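Side-chain contacts in monomethylamine corrinoid protein 1 (Methanosarcina barkeri, PDB 3EZX), which carries methyl groups on a bound corrinoid between the methyltransferases MtmB and MtbA in methanogenesis from monomethylamine: residues R10-N15 with A19-L24; I107-V112 with I123-V128; G161-M166 with D189-E194. One frame throughout, in Å; residues are numbered along the deposited sequence.

Contact 1 (R10-N15 with A19-L24)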
loop_
_atom_site.group_PDB
_atom_site.type_symbol
_atom_site.label_atom_id
_atom_site.label_comp_id
_atom_site.label_asym_id
_atom_site.label_seq_id
_atom_site.Cartn_x
_atom_site.Cartn_y
_atom_site.Cartn_z
ATOM N N ARG A 10 18.664 0.018 -3.541
ATOM C CA ARG A 10 18.531 0.898 -2.389
ATOM C C ARG A 10 19.079 2.287 -2.718
ATOM O O ARG A 10 18.421 3.299 -2.461
ATOM C CB ARG A 10 19.301 0.316 -1.200
ATOM C CG ARG A 10 19.498 1.274 -0.037
ATOM C CD ARG A 10 20.640 0.809 0.846
ATOM N NE ARG A 10 21.934 0.908 0.171
ATOM C CZ ARG A 10 23.075 0.434 0.664
ATOM N NH1 ARG A 10 23.091 -0.178 1.841
ATOM N NH2 ARG A 10 24.204 0.570 -0.016
ATOM N N ASP A 11 20.281 2.327 -3.291
ATOM C CA ASP A 11 20.929 3.591 -3.634
ATOM C C ASP A 11 20.244 4.369 -4.752
ATOM O O ASP A 11 20.275 5.600 -4.763
ATOM C CB ASP A 11 22.400 3.364 -4.007
ATOM C CG ASP A 11 23.214 2.782 -2.861
ATOM O OD1 ASP A 11 22.917 3.111 -1.693
ATOM O OD2 ASP A 11 24.160 2.006 -3.129
ATOM N N ALA A 12 19.632 3.659 -5.694
ATOM C CA ALA A 12 18.953 4.325 -6.800
ATOM C C ALA A 12 17.843 5.221 -6.260
ATOM O O ALA A 12 17.571 6.291 -6.812
ATOM C CB ALA A 12 18.380 3.298 -7.757
ATOM N N ILE A 13 17.206 4.775 -5.181
ATOM C CA ILE A 13 16.138 5.538 -4.548
ATOM C C ILE A 13 16.753 6.687 -3.744
ATOM O O ILE A 13 16.340 7.843 -3.871
ATOM C CB ILE A 13 15.302 4.647 -3.603
ATOM C CG1 ILE A 13 14.647 3.516 -4.395
ATOM C CG2 ILE A 13 14.229 5.473 -2.913
ATOM C CD1 ILE A 13 13.672 3.993 -5.450
ATOM N N VAL A 14 17.752 6.364 -2.930
ATOM C CA VAL A 14 18.424 7.364 -2.111
ATOM C C VAL A 14 19.002 8.495 -2.956
ATOM O O VAL A 14 18.966 9.655 -2.550
ATOM C CB VAL A 14 19.573 6.739 -1.277
ATOM C CG1 VAL A 14 20.208 7.803 -0.399
ATOM C CG2 VAL A 14 19.045 5.590 -0.417
ATOM N N ASN A 15 19.525 8.167 -4.132
ATOM C CA ASN A 15 20.119 9.186 -4.999
ATOM C C ASN A 15 19.227 9.690 -6.135
ATOM O O ASN A 15 19.726 10.139 -7.168
ATOM C CB ASN A 15 21.437 8.670 -5.577
ATOM C CG ASN A 15 22.407 8.241 -4.502
ATOM O OD1 ASN A 15 22.571 8.928 -3.491
ATOM N ND2 ASN A 15 23.062 7.105 -4.712
ATOM N N ALA A 19 15.481 7.451 -13.781
ATOM C CA ALA A 19 15.683 6.695 -15.010
ATOM C C ALA A 19 16.291 5.314 -14.771
ATOM O O ALA A 19 15.899 4.338 -15.407
ATOM C CB ALA A 19 16.569 7.486 -15.954
ATOM N N GLY A 20 17.240 5.238 -13.846
ATOM C CA GLY A 20 17.912 3.982 -13.571
ATOM C C GLY A 20 17.171 2.900 -12.809
ATOM O O GLY A 20 17.271 1.722 -13.153
ATOM N N THR A 21 16.435 3.285 -11.774
ATOM C CA THR A 21 15.706 2.324 -10.966
ATOM C C THR A 21 15.023 1.214 -11.764
ATOM O O THR A 21 15.077 0.041 -11.383
ATOM C CB THR A 21 14.667 3.032 -10.093
ATOM O OG1 THR A 21 15.339 3.923 -9.197
ATOM C CG2 THR A 21 13.871 2.026 -9.284
ATOM N N PRO A 22 14.373 1.562 -12.882
ATOM C CA PRO A 22 13.702 0.529 -13.677
ATOM C C PRO A 22 14.674 -0.495 -14.255
ATOM O O PRO A 22 14.424 -1.696 -14.199
ATOM C CB PRO A 22 12.981 1.344 -14.750
ATOM C CG PRO A 22 12.644 2.600 -14.006
ATOM C CD PRO A 22 13.973 2.898 -13.345
ATOM N N GLU A 23 15.790 -0.013 -14.789
ATOM C CA GLU A 23 16.808 -0.878 -15.378
ATOM C C GLU A 23 17.331 -1.915 -14.393
ATOM O O GLU A 23 17.520 -3.080 -14.743
ATOM C CB GLU A 23 17.969 -0.025 -15.893
ATOM C CG GLU A 23 17.540 1.072 -16.854
ATOM C CD GLU A 23 16.600 0.563 -17.932
ATOM O OE1 GLU A 23 15.434 0.245 -17.609
ATOM O OE2 GLU A 23 17.027 0.477 -19.101
ATOM N N LEU A 24 17.564 -1.474 -13.162
ATOM C CA LEU A 24 18.070 -2.341 -12.107
ATOM C C LEU A 24 17.030 -3.370 -11.688
ATOM O O LEU A 24 17.357 -4.503 -11.349
ATOM C CB LEU A 24 18.480 -1.498 -10.906
ATOM C CG LEU A 24 19.621 -0.510 -11.178
ATOM C CD1 LEU A 24 19.829 0.408 -9.980
ATOM C CD2 LEU A 24 20.878 -1.289 -11.475
#

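Contact 2 (I107-V112 with I123-V128)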
loop_
_atom_site.group_PDB
_atom_site.type_symbol
_atom_site.label_atom_id
_atom_site.label_comp_id
_atom_site.label_asym_id
_atom_site.label_seq_id
_atom_site.Cartn_x
_atom_site.Cartn_y
_atom_site.Cartn_z
ATOM N N ILE A 107 1.994 4.704 -3.616
ATOM C CA ILE A 107 2.940 3.601 -3.792
ATOM C C ILE A 107 2.583 2.395 -2.918
ATOM O O ILE A 107 2.441 1.277 -3.420
ATOM C CB ILE A 107 4.381 4.058 -3.493
ATOM C CG1 ILE A 107 4.802 5.108 -4.526
ATOM C CG2 ILE A 107 5.337 2.868 -3.530
ATOM C CD1 ILE A 107 6.181 5.664 -4.337
ATOM N N GLY A 108 2.430 2.628 -1.616
ATOM C CA GLY A 108 2.068 1.555 -0.710
ATOM C C GLY A 108 0.677 1.035 -0.982
ATOM O O GLY A 108 0.406 -0.160 -0.894
ATOM N N HIS A 109 -0.222 1.953 -1.302
ATOM C CA HIS A 109 -1.605 1.589 -1.616
ATOM C C HIS A 109 -1.614 0.669 -2.835
ATOM O O HIS A 109 -2.251 -0.382 -2.812
ATOM C CB HIS A 109 -2.426 2.850 -1.915
ATOM C CG HIS A 109 -3.676 2.603 -2.689
ATOM N ND1 HIS A 109 -4.779 1.971 -2.146
ATOM C CD2 HIS A 109 -3.999 2.875 -3.978
ATOM C CE1 HIS A 109 -5.712 1.863 -3.069
ATOM N NE2 HIS A 109 -5.267 2.401 -4.191
ATOM N N ARG A 110 -0.902 1.064 -3.891
ATOM C CA ARG A 110 -0.844 0.265 -5.116
ATOM C C ARG A 110 -0.198 -1.100 -4.896
ATOM O O ARG A 110 -0.577 -2.076 -5.544
ATOM C CB ARG A 110 -0.065 1.001 -6.208
ATOM C CG ARG A 110 -0.879 2.038 -6.973
ATOM C CD ARG A 110 -0.229 2.410 -8.308
ATOM N NE ARG A 110 -1.129 3.223 -9.128
ATOM C CZ ARG A 110 -0.886 3.602 -10.380
ATOM N NH1 ARG A 110 0.241 3.244 -10.982
ATOM N NH2 ARG A 110 -1.779 4.337 -11.035
ATOM N N LEU A 111 0.777 -1.157 -3.993
ATOM C CA LEU A 111 1.467 -2.396 -3.703
ATOM C C LEU A 111 0.546 -3.397 -2.994
ATOM O O LEU A 111 0.489 -4.575 -3.361
ATOM C CB LEU A 111 2.696 -2.118 -2.846
ATOM C CG LEU A 111 3.612 -3.307 -2.531
ATOM C CD1 LEU A 111 4.065 -3.999 -3.818
ATOM C CD2 LEU A 111 4.796 -2.798 -1.746
ATOM N N VAL A 112 -0.176 -2.931 -1.983
ATOM C CA VAL A 112 -1.087 -3.794 -1.252
ATOM C C VAL A 112 -2.204 -4.294 -2.168
ATOM O O VAL A 112 -2.562 -5.472 -2.131
ATOM C CB VAL A 112 -1.759 -3.058 -0.074
ATOM C CG1 VAL A 112 -2.840 -3.931 0.505
ATOM C CG2 VAL A 112 -0.723 -2.689 0.991
ATOM N N ILE A 123 -10.471 -7.091 -7.239
ATOM C CA ILE A 123 -10.129 -5.732 -6.869
ATOM C C ILE A 123 -11.068 -4.623 -7.315
ATOM O O ILE A 123 -11.649 -4.669 -8.399
ATOM C CB ILE A 123 -8.699 -5.398 -7.362
ATOM C CG1 ILE A 123 -7.694 -6.331 -6.684
ATOM C CG2 ILE A 123 -8.358 -3.952 -7.070
ATOM C CD1 ILE A 123 -7.799 -6.352 -5.167
ATOM N N VAL A 124 -11.207 -3.633 -6.439
ATOM C CA VAL A 124 -12.008 -2.439 -6.681
ATOM C C VAL A 124 -11.154 -1.298 -6.126
ATOM O O VAL A 124 -11.251 -0.943 -4.948
ATOM C CB VAL A 124 -13.358 -2.482 -5.942
ATOM C CG1 VAL A 124 -14.162 -1.225 -6.256
ATOM C CG2 VAL A 124 -14.138 -3.703 -6.369
ATOM N N ASP A 125 -10.302 -0.752 -6.989
ATOM C CA ASP A 125 -9.375 0.325 -6.638
ATOM C C ASP A 125 -10.014 1.700 -6.823
ATOM O O ASP A 125 -10.163 2.161 -7.953
ATOM C CB ASP A 125 -8.138 0.219 -7.533
ATOM C CG ASP A 125 -6.943 0.958 -6.978
ATOM O OD1 ASP A 125 -7.130 1.989 -6.298
ATOM O OD2 ASP A 125 -5.808 0.506 -7.238
ATOM N N LEU A 126 -10.371 2.362 -5.723
ATOM C CA LEU A 126 -10.995 3.683 -5.803
ATOM C C LEU A 126 -10.028 4.836 -6.107
ATOM O O LEU A 126 -10.463 5.957 -6.383
ATOM C CB LEU A 126 -11.763 3.986 -4.509
ATOM C CG LEU A 126 -12.929 3.052 -4.162
ATOM C CD1 LEU A 126 -13.696 3.604 -2.963
ATOM C CD2 LEU A 126 -13.859 2.915 -5.361
ATOM N N GLY A 127 -8.727 4.563 -6.065
ATOM C CA GLY A 127 -7.740 5.596 -6.332
ATOM C C GLY A 127 -7.298 6.289 -5.055
ATOM O O GLY A 127 -7.274 5.664 -3.998
ATOM N N VAL A 128 -6.954 7.573 -5.146
ATOM C CA VAL A 128 -6.509 8.345 -3.983
ATOM C C VAL A 128 -7.447 9.516 -3.698
ATOM O O VAL A 128 -8.297 9.854 -4.523
ATOM C CB VAL A 128 -5.078 8.930 -4.187
ATOM C CG1 VAL A 128 -4.088 7.821 -4.477
ATOM C CG2 VAL A 128 -5.080 9.950 -5.319
HETATM O O HOH W 1 -4.555 3.204 -8.440
#

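Contact 3 (G161-M166 with D189-E194)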
loop_
_atom_site.group_PDB
_atom_site.type_symbol
_atom_site.label_atom_id
_atom_site.label_comp_id
_atom_site.label_asym_id
_atom_site.label_seq_id
_atom_site.Cartn_x
_atom_site.Cartn_y
_atom_site.Cartn_z
ATOM N N GLY A 161 -9.352 10.881 9.479
ATOM C CA GLY A 161 -10.617 10.714 8.789
ATOM C C GLY A 161 -11.096 9.272 8.706
ATOM O O GLY A 161 -12.229 9.012 8.305
ATOM N N GLN A 162 -10.239 8.329 9.078
ATOM C CA GLN A 162 -10.613 6.923 9.031
ATOM C C GLN A 162 -11.622 6.666 10.134
ATOM O O GLN A 162 -12.454 5.769 10.031
ATOM C CB GLN A 162 -9.387 6.033 9.226
ATOM C CG GLN A 162 -8.283 6.305 8.222
ATOM C CD GLN A 162 -7.087 5.394 8.401
ATOM O OE1 GLN A 162 -6.604 5.194 9.514
ATOM N NE2 GLN A 162 -6.592 4.847 7.297
ATOM N N LYS A 163 -11.541 7.461 11.194
ATOM C CA LYS A 163 -12.467 7.319 12.305
ATOM C C LYS A 163 -13.850 7.609 11.749
ATOM O O LYS A 163 -14.763 6.789 11.859
ATOM C CB LYS A 163 -12.130 8.311 13.422
ATOM C CG LYS A 163 -12.983 8.134 14.671
ATOM C CD LYS A 163 -12.546 9.053 15.800
ATOM C CE LYS A 163 -13.399 8.835 17.043
ATOM N NZ LYS A 163 -12.962 9.683 18.191
ATOM N N ASP A 164 -13.987 8.782 11.140
ATOM C CA ASP A 164 -15.244 9.203 10.542
ATOM C C ASP A 164 -15.798 8.098 9.648
ATOM O O ASP A 164 -16.978 7.765 9.722
ATOM C CB ASP A 164 -15.032 10.483 9.726
ATOM C CG ASP A 164 -16.257 10.875 8.913
ATOM O OD1 ASP A 164 -16.616 10.139 7.966
ATOM O OD2 ASP A 164 -16.863 11.922 9.218
ATOM N N LEU A 165 -14.944 7.529 8.806
ATOM C CA LEU A 165 -15.371 6.462 7.914
ATOM C C LEU A 165 -16.052 5.356 8.719
ATOM O O LEU A 165 -17.206 5.007 8.457
ATOM C CB LEU A 165 -14.167 5.908 7.146
ATOM C CG LEU A 165 -14.354 4.732 6.181
ATOM C CD1 LEU A 165 -15.526 4.980 5.237
ATOM C CD2 LEU A 165 -13.061 4.532 5.395
ATOM N N MET A 166 -15.345 4.812 9.705
ATOM C CA MET A 166 -15.914 3.758 10.535
ATOM C C MET A 166 -17.228 4.222 11.155
ATOM O O MET A 166 -18.203 3.469 11.194
ATOM C CB MET A 166 -14.932 3.343 11.636
ATOM C CG MET A 166 -13.743 2.559 11.121
ATOM S SD MET A 166 -14.250 1.182 10.064
ATOM C CE MET A 166 -14.121 -0.194 11.185
ATOM N N ASP A 189 -1.479 -0.060 15.990
ATOM C CA ASP A 189 -2.361 -1.117 16.464
ATOM C C ASP A 189 -3.309 -0.554 17.515
ATOM O O ASP A 189 -4.325 -1.161 17.846
ATOM C CB ASP A 189 -1.539 -2.274 17.034
ATOM C CG ASP A 189 -1.205 -3.314 15.982
ATOM O OD1 ASP A 189 -1.398 -3.018 14.785
ATOM O OD2 ASP A 189 -0.750 -4.421 16.340
ATOM N N LYS A 190 -2.963 0.627 18.019
ATOM C CA LYS A 190 -3.769 1.318 19.016
ATOM C C LYS A 190 -4.964 1.963 18.319
ATOM O O LYS A 190 -6.123 1.704 18.655
ATOM C CB LYS A 190 -2.946 2.417 19.698
ATOM C CG LYS A 190 -1.601 1.969 20.248
ATOM C CD LYS A 190 -0.962 3.084 21.069
ATOM C CE LYS A 190 0.444 2.726 21.528
ATOM N NZ LYS A 190 1.413 2.715 20.398
ATOM N N TRP A 191 -4.657 2.810 17.342
ATOM C CA TRP A 191 -5.667 3.529 16.580
ATOM C C TRP A 191 -6.713 2.620 15.938
ATOM O O TRP A 191 -7.869 3.016 15.781
ATOM C CB TRP A 191 -4.973 4.393 15.520
ATOM C CG TRP A 191 -5.875 4.959 14.472
ATOM C CD1 TRP A 191 -6.045 4.489 13.204
ATOM C CD2 TRP A 191 -6.711 6.115 14.589
ATOM N NE1 TRP A 191 -6.934 5.281 12.521
ATOM C CE2 TRP A 191 -7.362 6.285 13.348
ATOM C CE3 TRP A 191 -6.980 7.021 15.624
ATOM C CZ2 TRP A 191 -8.256 7.331 13.106
ATOM C CZ3 TRP A 191 -7.873 8.062 15.384
ATOM C CH2 TRP A 191 -8.502 8.204 14.134
ATOM N N ILE A 192 -6.312 1.403 15.582
ATOM C CA ILE A 192 -7.226 0.453 14.956
ATOM C C ILE A 192 -8.441 0.138 15.829
ATOM O O ILE A 192 -9.564 0.052 15.333
ATOM C CB ILE A 192 -6.505 -0.868 14.610
ATOM C CG1 ILE A 192 -5.426 -0.613 13.553
ATOM C CG2 ILE A 192 -7.506 -1.896 14.103
ATOM C CD1 ILE A 192 -5.963 -0.105 12.225
ATOM N N GLU A 193 -8.218 -0.035 17.128
ATOM C CA GLU A 193 -9.313 -0.340 18.036
ATOM C C GLU A 193 -9.999 0.923 18.533
ATOM O O GLU A 193 -11.192 0.906 18.839
ATOM C CB GLU A 193 -8.820 -1.168 19.227
ATOM C CG GLU A 193 -8.535 -2.630 18.894
ATOM C CD GLU A 193 -7.200 -2.837 18.200
ATOM O OE1 GLU A 193 -6.919 -2.128 17.213
ATOM O OE2 GLU A 193 -6.434 -3.718 18.643
ATOM N N GLU A 194 -9.245 2.015 18.610
ATOM C CA GLU A 194 -9.806 3.280 19.064
ATOM C C GLU A 194 -11.019 3.587 18.194
ATOM O O GLU A 194 -12.059 4.020 18.691
ATOM C CB GLU A 194 -8.775 4.404 18.933
ATOM C CG GLU A 194 -9.105 5.641 19.753
ATOM C CD GLU A 194 -8.042 6.719 19.633
ATOM O OE1 GLU A 194 -6.856 6.363 19.467
ATOM O OE2 GLU A 194 -8.387 7.918 19.719
#

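Contact 1 (R10-N15 with A19-L24)
A12 and T21 face each other where helix 3-14 and helix 20-30 lie side by side, and each gives 48 Å² to the contact. A12 CB stands 3.4 Å from T21 OG1, so a bare methyl group meets the hydroxyl branch of the threonine. The first torsion of T21 (chi1 -62°) sets OG1 beside its own backbone N and opposite the carbonyl carbon; OG1 is hydrogen-bonded to the backbone O of N17, in the connection before the helix, and its touch on the methyl is van der Waals only. The two segments run nearly antiparallel, at 170°, and their axes come within 9.5 Å: a helical hairpin closed by a short connection, part of the all-helical N-terminal domain of this B12-binding protein. The backbones approach most closely at A12 and T21, whose CA atoms are 5.6 Å apart, consistent with the small side chain of A12. I13 and L24 each give about 20 Å², well below A12 and T21. One turn further along helix 20-30, L24 adds its CD1 methyl, 3.9 Å from A12 CB, a purely apolar touch; the same leucine also rests on I5 and L9. I13 CD1 reaches to 4.1 Å from T21 OG1. On the I13 and T21 side of the hairpin, A70 of helix 61-82 touches both residues, while V50 and L43 of helix 35-55 meet I13 and T21 respectively.

Contact 2 (I107-V112 with I123-V128)
H109, in the first turn of helix 107-118, reaches across to D125 of strand 122-125, within the beta-alpha-beta unit that these elements form with strand 94-99 in the Rossmann-like B12-binding domain. One direct hydrogen bond carries the contact: H109 NE2 donates to D125 OD1 over 2.8 Å, with an N-H...O angle of 156°. The oxygen lies in the imidazole plane at the ring edge and is approached on its syn side but well out of the carboxylate plane, with ring and carboxylate planes 75° apart. Both side chains extend with CG anti to the backbone N (chi1 160° in H109), which brings them together from opposite directions. Packing adds little beyond this: G127 O lies obliquely to the ring, 3.8 Å from H109 NE2. Around the pair, H109 leans on T97 and V99 of strand 94-99, and D125 touches T113. Charge and solvent enter through the other carboxylate oxygen, OD2, which accepts from a water at 3.2 Å; that water has a weak bond to R110 NE. D125 OD1 also closes an Asx turn with G127. It accepts the backbone N-H of G127 (N to OD1 3.0 Å) on its anti side, from the face of the carboxylate opposite to that used by H109 NE2.

Contact 3 (G161-M166 with D189-E194)
W191 spans from helix 189-195 to Q162 and K163 of helix 161-171, with 82 Å² of its surface buried by segment 161-166. The close part is at its pyrrole edge, where NE1 donates to Q162 OE1 over 3.0 Å. That oxygen receives the indole N-H in its carbonyl plane, but the bond is bent, with an N-H...O angle of 145°, and OE1 is tilted somewhat from the ring plane. Amide and indole lie nearly parallel, 18° apart. In W191, CG is anti to the backbone N (chi1 167°), which swings the indole out from its helix toward Q162. The far end of the indole then reaches K163, whose CB is 3.7 Å from CH2 of W191. Beyond that carbon K163 runs outward as a fully extended chain, and the contact loosens: K163 NZ and E194 OE2 remain 5.1 Å apart, near enough for attraction between opposite charges but not paired. On the inner, sheet side, F182 of strand 179-183 touches buried Q162. K163 also touches I195 of helix 189-195. The arrangement joins neighbouring peripheral helices, one before and one after strand 179-183, in the Rossmann-like alpha/beta fold of the corrinoid-binding domain.

The three contacts follow one another along the chain without touching. Contact 1 belongs to the N-terminal helical domain, contacts 2 and 3 to the B12-binding domain, and the cobamide lies between these parts. Contact 2 is the most central: between nearest atoms, the H109 side chain is about 5 Å from the corrinoid and about 7 Å from that of H105, the probable axial ligand of cobalt, and its helix segment supplies I107, G108, L111 and V112 to the pocket. The side chains of I13 in contact 1 and Q162 in contact 3 are about 8 Å and 7 Å from the corrinoid, again between nearest atoms. Centres of contacts 1 and 3 are about 35 Å apart, on opposite sides of the chain's centre.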